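Local coordinates for putative uncharacterized protein (Bacillus anthracis, PDB 3LNO) that is of unknown function but, as a DUF59-family protein, may take part in iron-sulfur cluster assembly, at residues Leu25-Asp37 / Val86-Ala100. Numbering follows the deposited sequence.
Sequences LGVDIVNLGLVYD and VWNPPWSKERMSRMA
The Schellman motif that ends the short helical turn 29-32 at Gly33 is the docking point for the segment 86-97, a loop with a 3-10 turn at 93-95, and the last two carbonyls of the helical turn, Asn31 O and Leu32 O, each accept a bond from 86-100. Trp91 NE1 donates to Leu32 O at 2.8 Å; the oxygen lies in the indole plane, while the donor stands well above the carbonyl plane, away from the lone-pair directions. With Trp91 CG anti to the backbone N (chi1 -176°), the indole reaches this carbonyl and receives Leu34 CD2 close to the ring normal, a CH-pi contact 3.6 Å from the centroid of the Trp91 five-membered ring; Lys93 N lies over the opposite face. One residue earlier, Asn31 O accepts from Ser97 N at 2.9 Å in a nearly straight bond (172° at the hydrogen) that lies in the carbonyl plane. Ser97 is also the N-cap of helix 98-106, its OG accepting from Ala100 N, so the bond to Asn31 O joins the helix start to the turn. Selenomethionine Met96 runs alongside Leu32, its SE 4.0 Å from Leu32 CD2. Farther along, Tyr36 OH donates to Pro89 O at 2.9 Å from above the carbonyl plane and sits over one face of the Arg95 guanidinium, whose plane is turned 46° from the phenol. At the guanidinium edge, a water accepts from Arg95 NH1 and donates to Gly33 O, bridging the segments. Tyr36 and Asp37 both face Thr49 of strand 46-50, a classic beta bulge, while Val86, just beyond strand 81-85, packs on Thr49; segment 86-97 thus spans from the three-stranded sheet to the C-terminal helix, where Met96 rests on Leu104.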
ATOM      1  N   LEU A  25      -9.744   0.744  10.606  1.00 48.31           N
ATOM      2  CA  LEU A  25      -8.762   1.006  11.650  1.00 41.40           C
ATOM      3  C   LEU A  25      -8.327   2.449  11.767  1.00 39.27           C
ATOM      4  O   LEU A  25      -7.681   2.812  12.744  1.00 42.55           O
ATOM      5  CB  LEU A  25      -7.534   0.130  11.475  1.00 40.77           C
ATOM      6  CG  LEU A  25      -7.778  -1.312  11.857  1.00 46.04           C
ATOM      7  CD1 LEU A  25      -6.585  -2.157  11.440  1.00 45.29           C
ATOM      8  CD2 LEU A  25      -8.059  -1.405  13.373  1.00 47.64           C
ATOM      9  N   GLY A  26      -8.654   3.271  10.778  1.00 36.97           N
ATOM     10  CA  GLY A  26      -8.206   4.655  10.790  1.00 36.73           C
ATOM     11  C   GLY A  26      -6.693   4.801  10.682  1.00 40.13           C
ATOM     12  O   GLY A  26      -6.136   5.790  11.149  1.00 44.71           O
ATOM     13  N   VAL A  27      -6.032   3.828  10.048  1.00 28.71           N
ATOM     14  CA  VAL A  27      -4.575   3.840   9.903  1.00 25.01           C
ATOM     15  C   VAL A  27      -4.250   3.560   8.445  1.00 27.83           C
ATOM     16  O   VAL A  27      -4.968   2.790   7.798  1.00 34.58           O
ATOM     17  CB  VAL A  27      -3.911   2.798  10.853  1.00 29.76           C
ATOM     18  CG1 VAL A  27      -2.439   2.574  10.526  1.00 26.53           C
ATOM     19  CG2 VAL A  27      -4.037   3.276  12.291  1.00 38.34           C
ATOM     20  N   ASP A  28      -3.209   4.189   7.904  1.00 29.50           N
ATOM     21  CA  ASP A  28      -2.895   4.001   6.483  1.00 27.29           C
ATOM     22  C   ASP A  28      -2.295   2.633   6.222  1.00 28.01           C
ATOM     23  O   ASP A  28      -1.737   2.013   7.125  1.00 22.47           O
ATOM     24  CB  ASP A  28      -1.962   5.079   5.964  1.00 37.93           C
ATOM     25  CG  ASP A  28      -0.563   4.970   6.546  1.00 52.51           C
ATOM     26  OD1 ASP A  28       0.210   4.077   6.105  1.00 53.24           O
ATOM     27  OD2 ASP A  28      -0.231   5.790   7.441  1.00 56.44           O
ATOM     28  N   ILE A  29      -2.380   2.176   4.979  1.00 26.69           N
ATOM     29  CA  ILE A  29      -2.013   0.796   4.675  1.00 27.43           C
ATOM     30  C   ILE A  29      -0.515   0.528   4.821  1.00 24.17           C
ATOM     31  O   ILE A  29      -0.084  -0.606   5.042  1.00 29.19           O
ATOM     32  CB  ILE A  29      -2.533   0.384   3.277  1.00 26.50           C
ATOM     33  CG1 ILE A  29      -1.880   1.228   2.181  1.00 24.22           C
ATOM     34  CG2 ILE A  29      -4.028   0.577   3.222  1.00 24.84           C
ATOM     35  CD1 ILE A  29      -2.242   0.787   0.749  1.00 25.32           C
ATOM     36  N   VAL A  30       0.285   1.565   4.636  1.00 21.75           N
ATOM     37  CA  VAL A  30       1.718   1.479   4.842  1.00 24.61           C
ATOM     38  C   VAL A  30       2.020   1.207   6.327  1.00 28.96           C
ATOM     39  O   VAL A  30       2.657   0.191   6.672  1.00 27.95           O
ATOM     40  CB  VAL A  30       2.424   2.765   4.322  1.00 26.77           C
ATOM     41  CG1 VAL A  30       3.841   2.880   4.866  1.00 26.39           C
ATOM     42  CG2 VAL A  30       2.459   2.744   2.803  1.00 31.78           C
ATOM     43  N   ASN A  31       1.528   2.079   7.210  1.00 23.61           N
ATOM     44  CA  ASN A  31       1.746   1.876   8.643  1.00 22.94           C
ATOM     45  C   ASN A  31       1.100   0.594   9.179  1.00 24.03           C
ATOM     46  O   ASN A  31       1.593   0.007  10.133  1.00 28.14           O
ATOM     47  CB  ASN A  31       1.364   3.121   9.459  1.00 22.79           C
ATOM     48  CG  ASN A  31       2.416   4.220   9.358  1.00 32.26           C
ATOM     49  OD1 ASN A  31       2.221   5.197   8.640  1.00 40.90           O
ATOM     50  ND2 ASN A  31       3.548   4.053  10.065  1.00 26.56           N
ATOM     51  N   LEU A  32       0.041   0.117   8.526  1.00 24.79           N
ATOM     52  CA  LEU A  32      -0.516  -1.165   8.938  1.00 25.91           C
ATOM     53  C   LEU A  32       0.358  -2.367   8.581  1.00 25.94           C
ATOM     54  O   LEU A  32       0.191  -3.435   9.152  1.00 26.32           O
ATOM     55  CB  LEU A  32      -1.902  -1.392   8.349  1.00 26.39           C
ATOM     56  CG  LEU A  32      -3.054  -0.765   9.126  1.00 33.33           C
ATOM     57  CD1 LEU A  32      -4.365  -1.100   8.428  1.00 33.76           C
ATOM     58  CD2 LEU A  32      -3.071  -1.236  10.583  1.00 32.60           C
ATOM     59  N   GLY A  33       1.265  -2.201   7.632  1.00 25.10           N
ATOM     60  CA  GLY A  33       2.050  -3.328   7.158  1.00 21.69           C
ATOM     61  C   GLY A  33       1.341  -4.127   6.077  1.00 27.03           C
ATOM     62  O   GLY A  33       1.683  -5.299   5.851  1.00 18.16           O
ATOM     63  N   LEU A  34       0.337  -3.534   5.426  1.00 22.30           N
ATOM     64  CA  LEU A  34      -0.402  -4.267   4.384  1.00 25.16           C
ATOM     65  C   LEU A  34       0.294  -4.320   3.041  1.00 23.69           C
ATOM     66  O   LEU A  34      -0.030  -5.186   2.230  1.00 21.30           O
ATOM     67  CB  LEU A  34      -1.811  -3.708   4.155  1.00 20.72           C
ATOM     68  CG  LEU A  34      -2.749  -3.727   5.362  1.00 23.54           C
ATOM     69  CD1 LEU A  34      -4.058  -3.121   4.948  1.00 31.37           C
ATOM     70  CD2 LEU A  34      -2.929  -5.176   5.859  1.00 23.22           C
ATOM     71  N   VAL A  35       1.219  -3.395   2.794  1.00 24.25           N
ATOM     72  CA  VAL A  35       1.899  -3.326   1.508  1.00 25.25           C
ATOM     73  C   VAL A  35       3.183  -4.164   1.519  1.00 32.97           C
ATOM     74  O   VAL A  35       4.160  -3.839   2.229  1.00 23.84           O
ATOM     75  CB  VAL A  35       2.215  -1.885   1.095  1.00 26.22           C
ATOM     76  CG1 VAL A  35       2.727  -1.859  -0.335  1.00 24.99           C
ATOM     77  CG2 VAL A  35       0.974  -0.992   1.210  1.00 21.31           C
ATOM     78  N   TYR A  36       3.168  -5.245   0.734  1.00 27.70           N
ATOM     79  CA  TYR A  36       4.288  -6.206   0.672  1.00 28.92           C
ATOM     80  C   TYR A  36       5.349  -5.868  -0.371  1.00 27.56           C
ATOM     81  O   TYR A  36       6.515  -6.176  -0.209  1.00 27.69           O
ATOM     82  CB  TYR A  36       3.755  -7.612   0.363  1.00 23.78           C
ATOM     83  CG  TYR A  36       3.018  -8.248   1.495  1.00 25.55           C
ATOM     84  CD1 TYR A  36       2.967  -7.630   2.736  1.00 23.68           C
ATOM     85  CD2 TYR A  36       2.363  -9.477   1.328  1.00 27.86           C
ATOM     86  CE1 TYR A  36       2.294  -8.206   3.803  1.00 25.04           C
ATOM     87  CE2 TYR A  36       1.696 -10.072   2.380  1.00 23.97           C
ATOM     88  CZ  TYR A  36       1.687  -9.423   3.623  1.00 25.99           C
ATOM     89  OH  TYR A  36       1.070  -9.983   4.682  1.00 26.56           O
ATOM     90  N   ASP A  37       4.957  -5.244  -1.471  1.00 24.49           N
ATOM     91  CA  ASP A  37       5.957  -5.001  -2.516  1.00 20.32           C
ATOM     92  C   ASP A  37       5.474  -3.909  -3.430  1.00 25.13           C
ATOM     93  O   ASP A  37       4.299  -3.880  -3.778  1.00 20.66           O
ATOM     94  CB  ASP A  37       6.181  -6.283  -3.338  1.00 27.00           C
ATOM     95  CG  ASP A  37       7.374  -6.178  -4.274  1.00 41.21           C
ATOM     96  OD1 ASP A  37       8.330  -5.410  -3.998  1.00 33.37           O
ATOM     97  OD2 ASP A  37       7.366  -6.896  -5.289  1.00 57.86           O
ATOM     98  N   VAL A  86      -2.846 -10.357  -2.214  1.00 29.28           N
ATOM     99  CA  VAL A  86      -2.443 -11.732  -1.937  1.00 29.12           C
ATOM    100  C   VAL A  86      -2.776 -12.074  -0.496  1.00 34.65           C
ATOM    101  O   VAL A  86      -3.153 -11.202   0.276  1.00 34.59           O
ATOM    102  CB  VAL A  86      -0.945 -11.986  -2.267  1.00 38.27           C
ATOM    103  CG1 VAL A  86      -0.677 -11.668  -3.740  1.00 38.02           C
ATOM    104  CG2 VAL A  86      -0.034 -11.174  -1.366  1.00 29.53           C
ATOM    105  N   TRP A  87      -2.678 -13.353  -0.157  1.00 37.64           N
ATOM    106  CA  TRP A  87      -3.061 -13.831   1.160  1.00 36.93           C
ATOM    107  C   TRP A  87      -1.901 -14.591   1.801  1.00 36.06           C
ATOM    108  O   TRP A  87      -2.026 -15.148   2.897  1.00 31.77           O
ATOM    109  CB  TRP A  87      -4.318 -14.704   1.040  1.00 41.51           C
ATOM    110  CG  TRP A  87      -5.408 -13.915   0.411  1.00 45.09           C
ATOM    111  CD1 TRP A  87      -5.915 -14.063  -0.849  1.00 41.77           C
ATOM    112  CD2 TRP A  87      -6.088 -12.788   0.991  1.00 40.31           C
ATOM    113  NE1 TRP A  87      -6.875 -13.110  -1.077  1.00 41.31           N
ATOM    114  CE2 TRP A  87      -7.004 -12.319   0.036  1.00 38.60           C
ATOM    115  CE3 TRP A  87      -6.007 -12.135   2.228  1.00 39.29           C
ATOM    116  CZ2 TRP A  87      -7.830 -11.220   0.272  1.00 38.06           C
ATOM    117  CZ3 TRP A  87      -6.833 -11.053   2.465  1.00 36.34           C
ATOM    118  CH2 TRP A  87      -7.723 -10.599   1.488  1.00 36.14           C
ATOM    119  N   ASN A  88      -0.760 -14.589   1.116  1.00 36.28           N
ATOM    120  CA  ASN A  88       0.408 -15.308   1.597  1.00 41.98           C
ATOM    121  C   ASN A  88       1.665 -14.494   1.423  1.00 42.75           C
ATOM    122  O   ASN A  88       1.941 -14.029   0.318  1.00 43.11           O
ATOM    123  CB  ASN A  88       0.571 -16.601   0.808  1.00 53.67           C
ATOM    124  CG  ASN A  88       0.225 -17.805   1.612  1.00 63.33           C
ATOM    125  OD1 ASN A  88       0.909 -18.132   2.589  1.00 66.94           O
ATOM    126  ND2 ASN A  88      -0.849 -18.480   1.223  1.00 66.25           N
ATOM    127  N   PRO A  89       2.434 -14.309   2.510  1.00 35.40           N
ATOM    128  CA  PRO A  89       2.150 -14.723   3.884  1.00 32.09           C
ATOM    129  C   PRO A  89       0.987 -13.912   4.489  1.00 33.69           C
ATOM    130  O   PRO A  89       0.658 -12.816   4.037  1.00 33.62           O
ATOM    131  CB  PRO A  89       3.458 -14.355   4.619  1.00 28.05           C
ATOM    132  CG  PRO A  89       3.884 -13.105   3.874  1.00 31.48           C
ATOM    133  CD  PRO A  89       3.670 -13.505   2.437  1.00 30.61           C
ATOM    134  N   PRO A  90       0.374 -14.446   5.534  1.00 37.43           N
ATOM    135  CA  PRO A  90      -0.844 -13.814   6.034  1.00 37.88           C
ATOM    136  C   PRO A  90      -0.487 -12.591   6.860  1.00 34.06           C
ATOM    137  O   PRO A  90       0.495 -12.605   7.571  1.00 33.22           O
ATOM    138  CB  PRO A  90      -1.449 -14.889   6.949  1.00 39.23           C
ATOM    139  CG  PRO A  90      -0.486 -16.060   6.924  1.00 43.59           C
ATOM    140  CD  PRO A  90       0.799 -15.578   6.366  1.00 41.77           C
ATOM    141  N   TRP A  91      -1.283 -11.542   6.787  1.00 29.94           N
ATOM    142  CA  TRP A  91      -1.052 -10.402   7.658  1.00 27.87           C
ATOM    143  C   TRP A  91      -1.184 -10.737   9.147  1.00 26.73           C
ATOM    144  O   TRP A  91      -1.872 -11.666   9.543  1.00 35.62           O
ATOM    145  CB  TRP A  91      -2.009  -9.258   7.300  1.00 27.59           C
ATOM    146  CG  TRP A  91      -1.784  -7.999   8.097  1.00 28.25           C
ATOM    147  CD1 TRP A  91      -0.881  -7.004   7.833  1.00 27.05           C
ATOM    148  CD2 TRP A  91      -2.517  -7.579   9.257  1.00 27.92           C
ATOM    149  NE1 TRP A  91      -1.008  -5.988   8.768  1.00 22.85           N
ATOM    150  CE2 TRP A  91      -1.986  -6.335   9.666  1.00 31.59           C
ATOM    151  CE3 TRP A  91      -3.540  -8.151  10.014  1.00 30.43           C
ATOM    152  CZ2 TRP A  91      -2.463  -5.648  10.781  1.00 34.73           C
ATOM    153  CZ3 TRP A  91      -4.006  -7.472  11.114  1.00 38.52           C
ATOM    154  CH2 TRP A  91      -3.464  -6.236  11.491  1.00 36.78           C
ATOM    155  N   SER A  92      -0.519  -9.958   9.978  1.00 31.87           N
ATOM    156  CA  SER A  92      -0.787  -9.969  11.398  1.00 31.61           C
ATOM    157  C   SER A  92      -0.354  -8.618  11.941  1.00 26.79           C
ATOM    158  O   SER A  92       0.414  -7.905  11.318  1.00 29.65           O
ATOM    159  CB  SER A  92      -0.005 -11.102  12.094  1.00 39.83           C
ATOM    160  OG  SER A  92       1.266 -10.659  12.555  1.00 37.44           O
ATOM    161  N   LYS A  93      -0.824  -8.304  13.131  1.00 30.03           N
ATOM    162  CA  LYS A  93      -0.533  -7.070  13.805  1.00 29.09           C
ATOM    163  C   LYS A  93       0.967  -6.858  14.094  1.00 24.32           C
ATOM    164  O   LYS A  93       1.393  -5.724  14.257  1.00 27.13           O
ATOM    165  CB  LYS A  93      -1.328  -7.026  15.115  1.00 40.29           C
ATOM    166  CG  LYS A  93      -0.938  -8.153  16.068  1.00 53.75           C
ATOM    167  CD  LYS A  93      -1.848  -8.225  17.283  1.00 66.12           C
ATOM    168  CE  LYS A  93      -1.459  -9.399  18.177  1.00 74.24           C
ATOM    169  NZ  LYS A  93      -2.491  -9.671  19.233  1.00 82.32           N
ATOM    170  N   GLU A  94       1.757  -7.932  14.128  1.00 23.39           N
ATOM    171  CA  GLU A  94       3.212  -7.818  14.284  1.00 27.77           C
ATOM    172  C   GLU A  94       3.839  -7.029  13.159  1.00 23.57           C
ATOM    173  O   GLU A  94       4.900  -6.436  13.349  1.00 30.28           O
ATOM    174  CB  GLU A  94       3.886  -9.189  14.380  1.00 32.36           C
ATOM    175  CG  GLU A  94       3.820  -9.843  15.762  1.00 42.12           C
ATOM    176  CD  GLU A  94       4.659 -11.145  15.850  1.00 86.28           C
ATOM    177  OE1 GLU A  94       4.561 -12.007  14.937  1.00 80.14           O
ATOM    178  OE2 GLU A  94       5.419 -11.305  16.839  1.00 86.68           O
ATOM    179  N   ARG A  95       3.152  -6.965  12.016  1.00 21.05           N
ATOM    180  CA  ARG A  95       3.616  -6.221  10.835  1.00 22.94           C
ATOM    181  C   ARG A  95       3.380  -4.696  10.915  1.00 27.20           C
ATOM    182  O   ARG A  95       3.861  -3.912  10.087  1.00 25.56           O
ATOM    183  CB  ARG A  95       2.936  -6.758   9.570  1.00 25.98           C
ATOM    184  CG  ARG A  95       3.408  -8.132   9.192  1.00 28.59           C
ATOM    185  CD  ARG A  95       2.762  -8.581   7.890  1.00 32.31           C
ATOM    186  NE  ARG A  95       3.182  -9.931   7.582  1.00 36.50           N
ATOM    187  CZ  ARG A  95       4.256 -10.229   6.860  1.00 35.80           C
ATOM    188  NH1 ARG A  95       5.022  -9.264   6.360  1.00 36.24           N
ATOM    189  NH2 ARG A  95       4.564 -11.495   6.647  1.00 40.87           N
HETATM  190  N   MSE A  96       2.660  -4.261  11.922  1.00 27.57           N
HETATM  191  CA  MSE A  96       2.423  -2.820  12.049  1.00 28.36           C
HETATM  192  C   MSE A  96       3.693  -2.022  12.385  1.00 21.13           C
HETATM  193  O   MSE A  96       4.571  -2.526  13.081  1.00 20.27           O
HETATM  194  CB  MSE A  96       1.380  -2.628  13.121  1.00 19.69           C
HETATM  195  CG  MSE A  96       0.054  -3.157  12.623  1.00 21.03           C
HETATM  196 SE   MSE A  96      -1.393  -2.728  13.850  0.75 47.30          SE
HETATM  197  CE  MSE A  96      -0.523  -2.553  15.563  1.00 35.99           C
ATOM    198  N   SER A  97       3.785  -0.780  11.909  1.00 23.45           N
ATOM    199  CA  SER A  97       4.910   0.092  12.290  1.00 19.25           C
ATOM    200  C   SER A  97       4.903   0.476  13.778  1.00 23.24           C
ATOM    201  O   SER A  97       3.900   0.303  14.460  1.00 22.59           O
ATOM    202  CB  SER A  97       4.862   1.393  11.462  1.00 24.91           C
ATOM    203  OG  SER A  97       3.728   2.178  11.839  1.00 25.05           O
ATOM    204  N   ARG A  98       6.009   1.068  14.250  1.00 27.22           N
ATOM    205  CA  ARG A  98       6.103   1.575  15.624  1.00 25.90           C
ATOM    206  C   ARG A  98       4.949   2.540  15.907  1.00 20.45           C
ATOM    207  O   ARG A  98       4.297   2.436  16.934  1.00 22.83           O
ATOM    208  CB  ARG A  98       7.474   2.257  15.832  1.00 26.10           C
ATOM    209  CG  ARG A  98       7.696   3.065  17.176  1.00 24.85           C
ATOM    210  CD  ARG A  98       9.020   3.846  17.130  1.00 23.77           C
ATOM    211  NE  ARG A  98       9.069   4.759  15.973  1.00 24.84           N
ATOM    212  CZ  ARG A  98       8.614   6.019  15.990  1.00 32.07           C
ATOM    213  NH1 ARG A  98       8.662   6.749  14.886  1.00 30.28           N
ATOM    214  NH2 ARG A  98       8.099   6.553  17.108  1.00 28.09           N
HETATM  215  N   MSE A  99       4.674   3.474  14.997  1.00 21.41           N
HETATM  216  CA  MSE A  99       3.591   4.450  15.252  1.00 27.42           C
HETATM  217  C   MSE A  99       2.198   3.814  15.270  1.00 27.26           C
HETATM  218  O   MSE A  99       1.329   4.226  16.048  1.00 27.65           O
HETATM  219  CB  MSE A  99       3.627   5.647  14.277  1.00 20.99           C
HETATM  220  CG  MSE A  99       4.731   6.663  14.618  1.00 33.23           C
HETATM  221 SE   MSE A  99       4.497   7.394  16.440  0.78 34.82          SE
HETATM  222  CE  MSE A  99       2.667   8.108  16.201  1.00 26.36           C
ATOM    223  N   ALA A 100       1.978   2.822  14.407  1.00 23.05           N
ATOM    224  CA  ALA A 100       0.709   2.117  14.407  1.00 25.66           C
ATOM    225  C   ALA A 100       0.513   1.401  15.736  1.00 23.54           C
ATOM    226  O   ALA A 100      -0.576   1.464  16.338  1.00 27.61           O
ATOM    227  CB  ALA A 100       0.605   1.143  13.194  1.00 23.42           C
TER
HETATM  228  O   HOH W   1       4.219  -6.086   6.102  1.00 27.80           O